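Local coordinates for 432aa long hypothetical deoxyribodipyrimidine photolyase (Sulfolobus tokodaii, PDB 2E0I), which probably repairs cyclobutane pyrimidine dimers in DNA by light-driven electron transfer from FAD, with a second FAD as a likely light-harvesting cofactor, at residues D2-F7 / N88-I93; L13-G18 / T224-E229; R312-F317 / R363-W368. All blocks are in the same frame, centred on the assembly; numbering follows the deposited sequence.

Contact 1. Residues D2-F7 / N88-I93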
loop_
_atom_site.group_PDB
_atom_site.type_symbol
_atom_site.label_atom_id
_atom_site.label_comp_id
_atom_site.label_asym_id
_atom_site.label_seq_id
_atom_site.Cartn_x
_atom_site.Cartn_y
_atom_site.Cartn_z
ATOM N N ASP A 2 -30.553 11.464 11.433
ATOM C CA ASP A 2 -29.554 12.396 10.930
ATOM C C ASP A 2 -28.245 11.746 11.332
ATOM O O ASP A 2 -27.858 11.794 12.501
ATOM C CB ASP A 2 -29.664 13.773 11.592
ATOM C CG ASP A 2 -30.596 14.715 10.842
ATOM O OD1 ASP A 2 -30.742 14.576 9.599
ATOM O OD2 ASP A 2 -31.170 15.610 11.499
ATOM N N CYS A 3 -27.568 11.120 10.376
ATOM C CA CYS A 3 -26.326 10.460 10.711
ATOM C C CYS A 3 -25.109 10.903 9.906
ATOM O O CYS A 3 -25.227 11.652 8.932
ATOM C CB CYS A 3 -26.519 8.944 10.636
ATOM S SG CYS A 3 -26.637 8.205 8.979
ATOM N N ILE A 4 -23.939 10.440 10.347
ATOM C CA ILE A 4 -22.650 10.778 9.738
ATOM C C ILE A 4 -21.872 9.590 9.170
ATOM O O ILE A 4 -21.838 8.505 9.757
ATOM C CB ILE A 4 -21.729 11.477 10.777
ATOM C CG1 ILE A 4 -22.189 12.916 10.990
ATOM C CG2 ILE A 4 -20.271 11.426 10.342
ATOM C CD1 ILE A 4 -21.297 13.686 11.933
ATOM N N PHE A 5 -21.253 9.797 8.016
ATOM C CA PHE A 5 -20.429 8.758 7.434
ATOM C C PHE A 5 -19.022 9.309 7.373
ATOM O O PHE A 5 -18.802 10.402 6.836
ATOM C CB PHE A 5 -20.838 8.387 6.021
ATOM C CG PHE A 5 -19.925 7.369 5.411
ATOM C CD1 PHE A 5 -19.970 6.034 5.837
ATOM C CD2 PHE A 5 -18.939 7.755 4.507
ATOM C CE1 PHE A 5 -19.035 5.099 5.378
ATOM C CE2 PHE A 5 -17.997 6.833 4.038
ATOM C CZ PHE A 5 -18.046 5.500 4.478
ATOM N N ILE A 6 -18.070 8.550 7.915
ATOM C CA ILE A 6 -16.681 8.988 7.929
ATOM C C ILE A 6 -15.822 8.243 6.918
ATOM O O ILE A 6 -15.625 7.028 7.036
ATOM C CB ILE A 6 -16.025 8.801 9.338
ATOM C CG1 ILE A 6 -16.801 9.581 10.408
ATOM C CG2 ILE A 6 -14.571 9.275 9.309
ATOM C CD1 ILE A 6 -16.285 9.329 11.813
ATOM N N PHE A 7 -15.315 8.972 5.925
ATOM C CA PHE A 7 -14.434 8.387 4.920
ATOM C C PHE A 7 -13.066 8.246 5.559
ATOM O O PHE A 7 -12.709 8.998 6.463
ATOM C CB PHE A 7 -14.294 9.308 3.713
ATOM C CG PHE A 7 -15.528 9.427 2.894
ATOM C CD1 PHE A 7 -15.747 8.570 1.827
ATOM C CD2 PHE A 7 -16.474 10.403 3.182
ATOM C CE1 PHE A 7 -16.891 8.679 1.049
ATOM C CE2 PHE A 7 -17.628 10.528 2.410
ATOM C CZ PHE A 7 -17.837 9.659 1.336
ATOM N N ASN A 88 -21.366 14.849 19.198
ATOM C CA ASN A 88 -22.104 14.381 20.363
ATOM C C ASN A 88 -23.633 14.392 20.210
ATOM O O ASN A 88 -24.329 13.658 20.918
ATOM C CB ASN A 88 -21.690 15.202 21.591
ATOM C CG ASN A 88 -21.491 16.671 21.263
ATOM O OD1 ASN A 88 -22.426 17.362 20.846
ATOM N ND2 ASN A 88 -20.263 17.154 21.433
ATOM N N LYS A 89 -24.168 15.193 19.288
ATOM C CA LYS A 89 -25.623 15.247 19.133
ATOM C C LYS A 89 -26.206 14.555 17.900
ATOM O O LYS A 89 -27.411 14.641 17.646
ATOM C CB LYS A 89 -26.094 16.702 19.162
ATOM C CG LYS A 89 -25.818 17.426 20.481
ATOM C CD LYS A 89 -26.467 18.816 20.511
ATOM C CE LYS A 89 -26.016 19.701 19.346
ATOM N NZ LYS A 89 -24.542 19.951 19.349
ATOM N N VAL A 90 -25.360 13.868 17.136
ATOM C CA VAL A 90 -25.803 13.170 15.931
ATOM C C VAL A 90 -26.418 11.828 16.343
ATOM O O VAL A 90 -26.146 11.330 17.437
ATOM C CB VAL A 90 -24.611 12.934 14.967
ATOM C CG1 VAL A 90 -23.856 11.673 15.362
ATOM C CG2 VAL A 90 -25.103 12.862 13.539
ATOM N N ASP A 91 -27.234 11.243 15.473
ATOM C CA ASP A 91 -27.900 9.968 15.769
ATOM C C ASP A 91 -27.019 8.740 15.684
ATOM O O ASP A 91 -26.939 7.938 16.623
ATOM C CB ASP A 91 -29.074 9.767 14.825
ATOM C CG ASP A 91 -30.293 10.529 15.256
ATOM O OD1 ASP A 91 -30.140 11.625 15.862
ATOM O OD2 ASP A 91 -31.404 10.025 14.976
ATOM N N ALA A 92 -26.380 8.582 14.530
ATOM C CA ALA A 92 -25.510 7.448 14.287
ATOM C C ALA A 92 -24.284 7.877 13.491
ATOM O O ALA A 92 -24.240 8.964 12.904
ATOM C CB ALA A 92 -26.278 6.362 13.532
ATOM N N ILE A 93 -23.283 7.006 13.494
ATOM C CA ILE A 93 -22.042 7.234 12.771
ATOM C C ILE A 93 -21.725 5.948 12.026
ATOM O O ILE A 93 -21.672 4.875 12.632
ATOM C CB ILE A 93 -20.890 7.569 13.740
ATOM C CG1 ILE A 93 -21.074 8.991 14.299
ATOM C CG2 ILE A 93 -19.556 7.406 13.029
ATOM C CD1 ILE A 93 -20.029 9.389 15.322
#
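Ile4 N donates to Ala92 O over 3.0 Å, and with an N-H...O angle of 166° this bond fixes the parallel pairing of strands 2-7 and 92-96. Ile4 also bonds through its backbone to Tyr94, so that it spans Ile93, the residue facing it in the register. The Ile4 carbonyl oxygen receives a further CA-H...O contact from Ile93 CA at 3.3 Å. One step earlier, where residues 88-91 are still a loop, Asp91 N reaches Asp2 O at 3.1 Å and extends the backbone pairing beyond the strand. The carboxylates of Asp2 and Asp91 stay apart, the end of the Asp2 side chain leading away from the other segment.

The two faces of the pair differ. On one, Ile4, Ile6 and Ile93 form an aliphatic layer to which Val90 adds a methyl. Ile4 holds CG1 beside its backbone N (chi1 -75°), and CG1 meets Val90 CG2 at 3.9 Å, the two side chains crossing at about a right angle. Farther along, Ile6 CD1 lies 4.0 Å from Ile93 CG2. On the other face the small side chains of Cys3 and Ala92 approach through their CB atoms, 3.9 Å apart, while Cys3 SG forms a disulfide with Cys26.

Through their backbones Cys3 and Phe5 hydrogen-bond to strand 28-35 on the far side of strand 2-7, which therefore runs in the middle of a five-stranded parallel sheet of order 3-2-1-4-5, the Rossmann-like α/β fold of the photolyase N-terminal domain.

Contact 2. Residues L13-G18 / T224-E229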
loop_
_atom_site.group_PDB
_atom_site.type_symbol
_atom_site.label_atom_id
_atom_site.label_comp_id
_atom_site.label_asym_id
_atom_site.label_seq_id
_atom_site.Cartn_x
_atom_site.Cartn_y
_atom_site.Cartn_z
ATOM N N LEU A 13 -17.860 7.253 -3.925
ATOM C CA LEU A 13 -19.276 7.239 -3.567
ATOM C C LEU A 13 -19.968 6.009 -4.146
ATOM O O LEU A 13 -21.095 5.698 -3.780
ATOM C CB LEU A 13 -19.964 8.493 -4.080
ATOM C CG LEU A 13 -19.439 9.842 -3.599
ATOM C CD1 LEU A 13 -20.396 10.931 -4.073
ATOM C CD2 LEU A 13 -19.328 9.855 -2.079
ATOM N N GLU A 14 -19.279 5.311 -5.046
ATOM C CA GLU A 14 -19.800 4.108 -5.695
ATOM C C GLU A 14 -19.361 2.850 -4.973
ATOM O O GLU A 14 -18.211 2.720 -4.582
ATOM C CB GLU A 14 -19.296 4.027 -7.133
ATOM C CG GLU A 14 -19.857 5.078 -8.086
ATOM C CD GLU A 14 -21.334 4.862 -8.413
ATOM O OE1 GLU A 14 -21.802 3.698 -8.392
ATOM O OE2 GLU A 14 -22.026 5.859 -8.710
ATOM N N ASP A 15 -20.281 1.913 -4.820
ATOM C CA ASP A 15 -20.009 0.643 -4.150
ATOM C C ASP A 15 -19.215 0.805 -2.867
ATOM O O ASP A 15 -18.163 0.207 -2.679
ATOM C CB ASP A 15 -19.290 -0.342 -5.090
ATOM C CG ASP A 15 -19.243 -1.775 -4.521
ATOM O OD1 ASP A 15 -20.276 -2.268 -3.997
ATOM O OD2 ASP A 15 -18.174 -2.420 -4.602
ATOM N N ASN A 16 -19.733 1.631 -1.976
ATOM C CA ASN A 16 -19.095 1.843 -0.694
ATOM C C ASN A 16 -20.090 1.281 0.308
ATOM O O ASN A 16 -21.122 1.895 0.579
ATOM C CB ASN A 16 -18.864 3.331 -0.458
ATOM C CG ASN A 16 -18.133 3.604 0.836
ATOM O OD1 ASN A 16 -17.221 4.429 0.878
ATOM N ND2 ASN A 16 -18.535 2.919 1.907
ATOM N N THR A 17 -19.770 0.103 0.842
ATOM C CA THR A 17 -20.635 -0.604 1.784
ATOM C C THR A 17 -21.217 0.249 2.907
ATOM O O THR A 17 -22.428 0.467 2.982
ATOM C CB THR A 17 -19.902 -1.800 2.408
ATOM O OG1 THR A 17 -19.277 -2.570 1.370
ATOM C CG2 THR A 17 -20.888 -2.689 3.159
ATOM N N GLY A 18 -20.352 0.733 3.783
ATOM C CA GLY A 18 -20.829 1.534 4.884
ATOM C C GLY A 18 -21.626 2.728 4.420
ATOM O O GLY A 18 -22.662 3.059 4.995
ATOM N N THR A 224 -10.440 4.482 -4.457
ATOM C CA THR A 224 -11.113 5.308 -5.444
ATOM C C THR A 224 -12.022 4.381 -6.258
ATOM O O THR A 224 -12.963 4.827 -6.911
ATOM C CB THR A 224 -10.115 6.027 -6.352
ATOM O OG1 THR A 224 -9.270 5.069 -7.006
ATOM C CG2 THR A 224 -9.280 6.987 -5.529
ATOM N N ILE A 225 -11.716 3.085 -6.222
ATOM C CA ILE A 225 -12.534 2.052 -6.875
ATOM C C ILE A 225 -12.575 0.890 -5.877
ATOM O O ILE A 225 -11.610 0.673 -5.146
ATOM C CB ILE A 225 -11.937 1.533 -8.213
ATOM C CG1 ILE A 225 -10.629 0.806 -7.967
ATOM C CG2 ILE A 225 -11.701 2.685 -9.167
ATOM C CD1 ILE A 225 -10.069 0.225 -9.221
ATOM N N SER A 226 -13.673 0.145 -5.825
ATOM C CA SER A 226 -13.743 -0.947 -4.867
ATOM C C SER A 226 -13.085 -2.234 -5.351
ATOM O O SER A 226 -12.962 -2.488 -6.545
ATOM C CB SER A 226 -15.183 -1.245 -4.491
ATOM O OG SER A 226 -15.711 -2.228 -5.350
ATOM N N MET A 227 -12.666 -3.036 -4.381
ATOM C CA MET A 227 -12.015 -4.325 -4.595
ATOM C C MET A 227 -12.925 -5.185 -5.469
ATOM O O MET A 227 -12.471 -5.933 -6.344
ATOM C CB MET A 227 -11.824 -4.983 -3.230
ATOM C CG MET A 227 -10.660 -5.929 -3.123
ATOM S SD MET A 227 -9.079 -5.136 -3.400
ATOM C CE MET A 227 -8.121 -6.631 -3.735
ATOM N N ARG A 228 -14.223 -5.052 -5.208
ATOM C CA ARG A 228 -15.264 -5.769 -5.920
ATOM C C ARG A 228 -15.384 -5.289 -7.368
ATOM O O ARG A 228 -15.649 -6.085 -8.274
ATOM C CB ARG A 228 -16.587 -5.589 -5.179
ATOM C CG ARG A 228 -16.625 -6.315 -3.839
ATOM C CD ARG A 228 -17.890 -5.995 -3.079
ATOM N NE ARG A 228 -17.967 -4.573 -2.761
ATOM C CZ ARG A 228 -17.234 -3.977 -1.824
ATOM N NH1 ARG A 228 -16.370 -4.693 -1.112
ATOM N NH2 ARG A 228 -17.367 -2.670 -1.597
ATOM N N GLU A 229 -15.192 -3.991 -7.586
ATOM C CA GLU A 229 -15.271 -3.444 -8.929
ATOM C C GLU A 229 -14.084 -3.927 -9.756
ATOM O O GLU A 229 -14.248 -4.354 -10.893
ATOM C CB GLU A 229 -15.295 -1.916 -8.888
ATOM C CG GLU A 229 -16.576 -1.349 -8.303
ATOM C CD GLU A 229 -16.690 0.179 -8.426
ATOM O OE1 GLU A 229 -15.915 0.912 -7.756
ATOM O OE2 GLU A 229 -17.569 0.639 -9.199
#
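A buried salt bridge between Asp15 and Arg228 joins the loop leading into helix 17-25 to the first turn of helix 227-233, far apart in sequence. Asp15 OD2 is the focus. Ser226 OG donates to its anti lone pair at 2.6 Å, and Arg228 NE approaches the same oxygen at 2.8 Å through a bent, weak hydrogen bond. The carboxylate and guanidinium planes are turned 71° apart, so the pair is not a flat two-pronged one; Arg228 NH2 adds weak bonds to OD2 and to Asp15 O. The arginine chain folds back at its third torsion (chi3 -62°), which brings NE and NH2 round to the aspartate, and NH2 also forms a salt bridge with Asp126.

Ser226 serves the helix as well. It is the N-cap of helix 227-233, where its OG accepts from Glu229 N at 2.9 Å while Ser226 N donates to Glu229 OE1 at 3.1 Å, a reciprocal capping box. Thr17 OG1 lies over one face of the Arg228 guanidinium and is hydrogen-bonded to Asp126.

Around this junction, Arg189 of helix 189-196 pairs with Glu229, Leu13 packs on helix 48-66, and Met227 turns to helix 238-256.

Contact 3. Residues R312-F317 / R363-W368. With FAD (flavin-adenine dinucleotide), chain E.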
loop_
_atom_site.group_PDB
_atom_site.type_symbol
_atom_site.label_atom_id
_atom_site.label_comp_id
_atom_site.label_asym_id
_atom_site.label_seq_id
_atom_site.Cartn_x
_atom_site.Cartn_y
_atom_site.Cartn_z
ATOM N N ARG A 312 10.416 -4.421 -6.862
ATOM C CA ARG A 312 10.110 -4.290 -5.449
ATOM C C ARG A 312 10.771 -5.399 -4.634
ATOM O O ARG A 312 11.456 -5.121 -3.663
ATOM C CB ARG A 312 8.605 -4.347 -5.241
ATOM C CG ARG A 312 8.032 -3.227 -4.419
ATOM C CD ARG A 312 6.879 -2.569 -5.164
ATOM N NE ARG A 312 5.831 -2.105 -4.261
ATOM C CZ ARG A 312 4.808 -1.333 -4.623
ATOM N NH1 ARG A 312 4.684 -0.926 -5.881
ATOM N NH2 ARG A 312 3.907 -0.965 -3.720
ATOM N N MET A 313 10.591 -6.653 -5.030
ATOM C CA MET A 313 11.196 -7.721 -4.256
ATOM C C MET A 313 12.687 -7.922 -4.483
ATOM O O MET A 313 13.381 -8.440 -3.607
ATOM C CB MET A 313 10.439 -9.039 -4.449
ATOM C CG MET A 313 10.600 -9.727 -5.770
ATOM S SD MET A 313 9.672 -11.299 -5.744
ATOM C CE MET A 313 7.928 -10.661 -5.931
ATOM N N LEU A 314 13.192 -7.513 -5.642
ATOM C CA LEU A 314 14.621 -7.645 -5.905
ATOM C C LEU A 314 15.335 -6.701 -4.957
ATOM O O LEU A 314 16.377 -7.020 -4.379
ATOM C CB LEU A 314 14.970 -7.250 -7.343
ATOM C CG LEU A 314 14.695 -8.277 -8.439
ATOM C CD1 LEU A 314 15.238 -7.778 -9.759
ATOM C CD2 LEU A 314 15.352 -9.596 -8.066
ATOM N N VAL A 315 14.749 -5.521 -4.821
ATOM C CA VAL A 315 15.288 -4.479 -3.973
ATOM C C VAL A 315 15.205 -4.898 -2.504
ATOM O O VAL A 315 16.149 -4.730 -1.743
ATOM C CB VAL A 315 14.516 -3.160 -4.243
ATOM C CG1 VAL A 315 14.259 -2.402 -2.953
ATOM C CG2 VAL A 315 15.307 -2.307 -5.227
ATOM N N ALA A 316 14.070 -5.464 -2.121
ATOM C CA ALA A 316 13.866 -5.900 -0.754
ATOM C C ALA A 316 14.807 -7.063 -0.437
ATOM O O ALA A 316 15.364 -7.146 0.658
ATOM C CB ALA A 316 12.409 -6.310 -0.562
ATOM N N PHE A 317 14.976 -7.960 -1.399
ATOM C CA PHE A 317 15.854 -9.108 -1.228
ATOM C C PHE A 317 17.266 -8.618 -0.926
ATOM O O PHE A 317 17.873 -9.005 0.067
ATOM C CB PHE A 317 15.864 -9.951 -2.513
ATOM C CG PHE A 317 16.998 -10.944 -2.589
ATOM C CD1 PHE A 317 16.946 -12.149 -1.882
ATOM C CD2 PHE A 317 18.136 -10.670 -3.359
ATOM C CE1 PHE A 317 18.012 -13.071 -1.941
ATOM C CE2 PHE A 317 19.207 -11.583 -3.424
ATOM C CZ PHE A 317 19.140 -12.787 -2.712
ATOM N N ARG A 363 14.470 -18.301 0.068
ATOM C CA ARG A 363 14.577 -17.911 -1.327
ATOM C C ARG A 363 15.706 -16.928 -1.602
ATOM O O ARG A 363 15.935 -15.998 -0.830
ATOM C CB ARG A 363 13.245 -17.320 -1.776
ATOM C CG ARG A 363 13.143 -17.062 -3.255
ATOM C CD ARG A 363 11.688 -17.073 -3.661
ATOM N NE ARG A 363 11.001 -18.203 -3.037
ATOM C CZ ARG A 363 9.868 -18.740 -3.479
ATOM N NH1 ARG A 363 9.274 -18.255 -4.564
ATOM N NH2 ARG A 363 9.335 -19.773 -2.838
ATOM N N VAL A 364 16.410 -17.142 -2.709
ATOM C CA VAL A 364 17.513 -16.273 -3.101
ATOM C C VAL A 364 17.484 -15.967 -4.598
ATOM O O VAL A 364 17.102 -16.810 -5.400
ATOM C CB VAL A 364 18.873 -16.906 -2.748
ATOM C CG1 VAL A 364 19.003 -18.245 -3.404
ATOM C CG2 VAL A 364 19.993 -16.002 -3.203
ATOM N N PHE A 365 17.880 -14.752 -4.964
ATOM C CA PHE A 365 17.903 -14.327 -6.360
ATOM C C PHE A 365 19.304 -13.891 -6.757
ATOM O O PHE A 365 20.064 -13.377 -5.938
ATOM C CB PHE A 365 16.960 -13.143 -6.586
ATOM C CG PHE A 365 15.522 -13.451 -6.326
ATOM C CD1 PHE A 365 14.833 -14.348 -7.136
ATOM C CD2 PHE A 365 14.848 -12.842 -5.269
ATOM C CE1 PHE A 365 13.491 -14.638 -6.899
ATOM C CE2 PHE A 365 13.506 -13.122 -5.019
ATOM C CZ PHE A 365 12.824 -14.022 -5.837
ATOM N N ASN A 366 19.646 -14.095 -8.021
ATOM C CA ASN A 366 20.945 -13.681 -8.516
ATOM C C ASN A 366 20.756 -12.304 -9.142
ATOM O O ASN A 366 20.153 -12.169 -10.205
ATOM C CB ASN A 366 21.454 -14.653 -9.569
ATOM C CG ASN A 366 22.858 -14.333 -10.007
ATOM O OD1 ASN A 366 23.195 -13.170 -10.264
ATOM N ND2 ASN A 366 23.691 -15.360 -10.100
ATOM N N PRO A 367 21.267 -11.259 -8.487
ATOM C CA PRO A 367 21.140 -9.896 -8.998
ATOM C C PRO A 367 21.437 -9.762 -10.478
ATOM O O PRO A 367 20.631 -9.237 -11.233
ATOM C CB PRO A 367 22.132 -9.121 -8.146
ATOM C CG PRO A 367 22.050 -9.829 -6.838
ATOM C CD PRO A 367 22.058 -11.281 -7.244
ATOM N N TRP A 368 22.595 -10.249 -10.896
ATOM C CA TRP A 368 22.992 -10.137 -12.288
ATOM C C TRP A 368 22.139 -10.963 -13.234
ATOM O O TRP A 368 21.792 -10.501 -14.317
ATOM C CB TRP A 368 24.466 -10.503 -12.423
ATOM C CG TRP A 368 25.293 -9.748 -11.449
ATOM C CD1 TRP A 368 25.739 -10.196 -10.247
ATOM C CD2 TRP A 368 25.668 -8.361 -11.531
ATOM N NE1 TRP A 368 26.364 -9.178 -9.565
ATOM C CE2 TRP A 368 26.335 -8.040 -10.327
ATOM C CE3 TRP A 368 25.502 -7.360 -12.502
ATOM C CZ2 TRP A 368 26.836 -6.758 -10.062
ATOM C CZ3 TRP A 368 26.002 -6.080 -12.240
ATOM C CH2 TRP A 368 26.660 -5.795 -11.027
HETATM P PA FAD E . 0.352 -5.108 -11.023
HETATM O O1A FAD E . -0.164 -4.384 -12.207
HETATM O O2A FAD E . 0.986 -6.444 -11.053
HETATM O O5B FAD E . -1.100 -5.540 -10.478
HETATM C C5B FAD E . -1.283 -6.691 -9.651
HETATM C C4B FAD E . -2.244 -6.364 -8.507
HETATM O O4B FAD E . -2.439 -7.497 -7.644
HETATM C C3B FAD E . -1.655 -5.244 -7.647
HETATM O O3B FAD E . -2.193 -3.996 -8.089
HETATM C C2B FAD E . -2.265 -5.581 -6.288
HETATM O O2B FAD E . -3.647 -5.218 -6.276
HETATM C C1B FAD E . -2.119 -7.103 -6.298
HETATM N N9A FAD E . -0.735 -7.528 -5.979
HETATM C C8A FAD E . 0.225 -7.849 -6.844
HETATM N N7A FAD E . 1.300 -8.271 -6.183
HETATM C C5A FAD E . 1.026 -8.218 -4.883
HETATM C C6A FAD E . 1.727 -8.518 -3.719
HETATM N N6A FAD E . 2.965 -8.999 -3.773
HETATM N N1A FAD E . 1.134 -8.323 -2.532
HETATM C C2A FAD E . -0.101 -7.858 -2.444
HETATM N N3A FAD E . -0.798 -7.568 -3.529
HETATM C C4A FAD E . -0.269 -7.736 -4.750
HETATM N N1 FAD E . 1.518 -3.232 -2.533
HETATM C C2 FAD E . 0.766 -2.200 -1.956
HETATM O O2 FAD E . -0.332 -1.894 -2.414
HETATM N N3 FAD E . 1.290 -1.471 -0.882
HETATM C C4 FAD E . 2.569 -1.776 -0.400
HETATM O O4 FAD E . 3.006 -1.175 0.580
HETATM C C4X FAD E . 3.317 -2.790 -0.988
HETATM N N5 FAD E . 4.626 -3.023 -0.551
HETATM C C5X FAD E . 5.386 -4.055 -1.118
HETATM C C6 FAD E . 6.679 -4.278 -0.655
HETATM C C7 FAD E . 7.432 -5.321 -1.185
HETATM C C7M FAD E . 8.840 -5.562 -0.636
HETATM C C8 FAD E . 6.892 -6.132 -2.181
HETATM C C8M FAD E . 7.685 -7.304 -2.763
HETATM C C9 FAD E . 5.598 -5.899 -2.639
HETATM C C9A FAD E . 4.831 -4.864 -2.108
HETATM N N10 FAD E . 3.514 -4.632 -2.547
HETATM C C10 FAD E . 2.800 -3.528 -2.051
HETATM C "C1'" FAD E . 2.892 -5.523 -3.559
HETATM C "C2'" FAD E . 3.047 -5.154 -5.037
HETATM O "O2'" FAD E . 4.425 -4.961 -5.364
HETATM C "C3'" FAD E . 2.236 -3.913 -5.420
HETATM O "O3'" FAD E . 0.871 -4.105 -5.040
HETATM C "C4'" FAD E . 2.287 -3.660 -6.929
HETATM O "O4'" FAD E . 3.643 -3.514 -7.360
HETATM C "C5'" FAD E . 1.501 -2.401 -7.301
HETATM O "O5'" FAD E . 1.630 -2.105 -8.696
HETATM P P FAD E . 0.525 -2.582 -9.766
HETATM O O1P FAD E . -0.806 -2.183 -9.256
HETATM O O2P FAD E . 0.950 -2.071 -11.088
HETATM O O3P FAD E . 0.640 -4.190 -9.728
#
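Phe317 and Phe365 form a T-shaped pair that joins helix 309-322 to the loop before helix 367-374, within the helical FAD-binding domain. The edge of Phe365 is directed at the face of Phe317, with centroids 5.5 Å apart and planes at 75°; CD2 makes the closest approach, 3.9 Å from Phe317 CG. Phe365 CB sits over the same face as a CH-pi contact. The Phe317 ring is carried toward the loop because CG lies anti to the backbone N (chi1 165°).

Two more residues of the helix meet the Phe365 ring obliquely. Leu314 CD2 comes within 4.2 Å of Phe365 CB, and Met313 SD makes a Met-aromatic contact 5.1 Å from the ring centroid.

The helix also borders the flavin. Met313 CB and Ala316 CB touch its two ring methyls, Ala316 CB lying 3.6 Å from FAD C7M. The Arg312 side chain passes over a face of the isoalloxazine, its NH2 near FAD C10 and C4X, while the ribityl O2' and O4' lie over one face of its guanidinium, NH1 3.2 Å from O4'; NH2 forms a salt bridge with Asp340. A leucine in place of Arg312 would probably leave Asp340 without this cationic mate and the ribityl hydroxyls without their guanidinium neighbour.

At the edge of Phe317, near the ring plane, CE1 lies 3.8 Å from Arg363 O, an oxygen that accepts a hydrogen bond from Lys321 NZ.

How the contacts relate
Contacts 1 and 2 interlock along the chain: 2-7, 13-18, 88-93 and 224-229 follow in that order, so their segments alternate. Their centres are 20 Å apart, and they touch where Phe5 packs on Gly18 and Phe7 on Leu13, strand 2-7 being followed by helix 17-25. Contact 1 is one strand pairing within the sheet of the N-terminal domain, and contact 2 ties the loop after its central strand to a helix much later in sequence. Contact 3 comes afterwards, on the opposite side of the chain's centre, about 48 Å from contact 1 and 35 Å from contact 2 between centres. The end of strand 2-7, at Phe7, borders one bound FAD, and helix 309-322 of contact 3 the other, consistent with separate antenna and catalytic flavins.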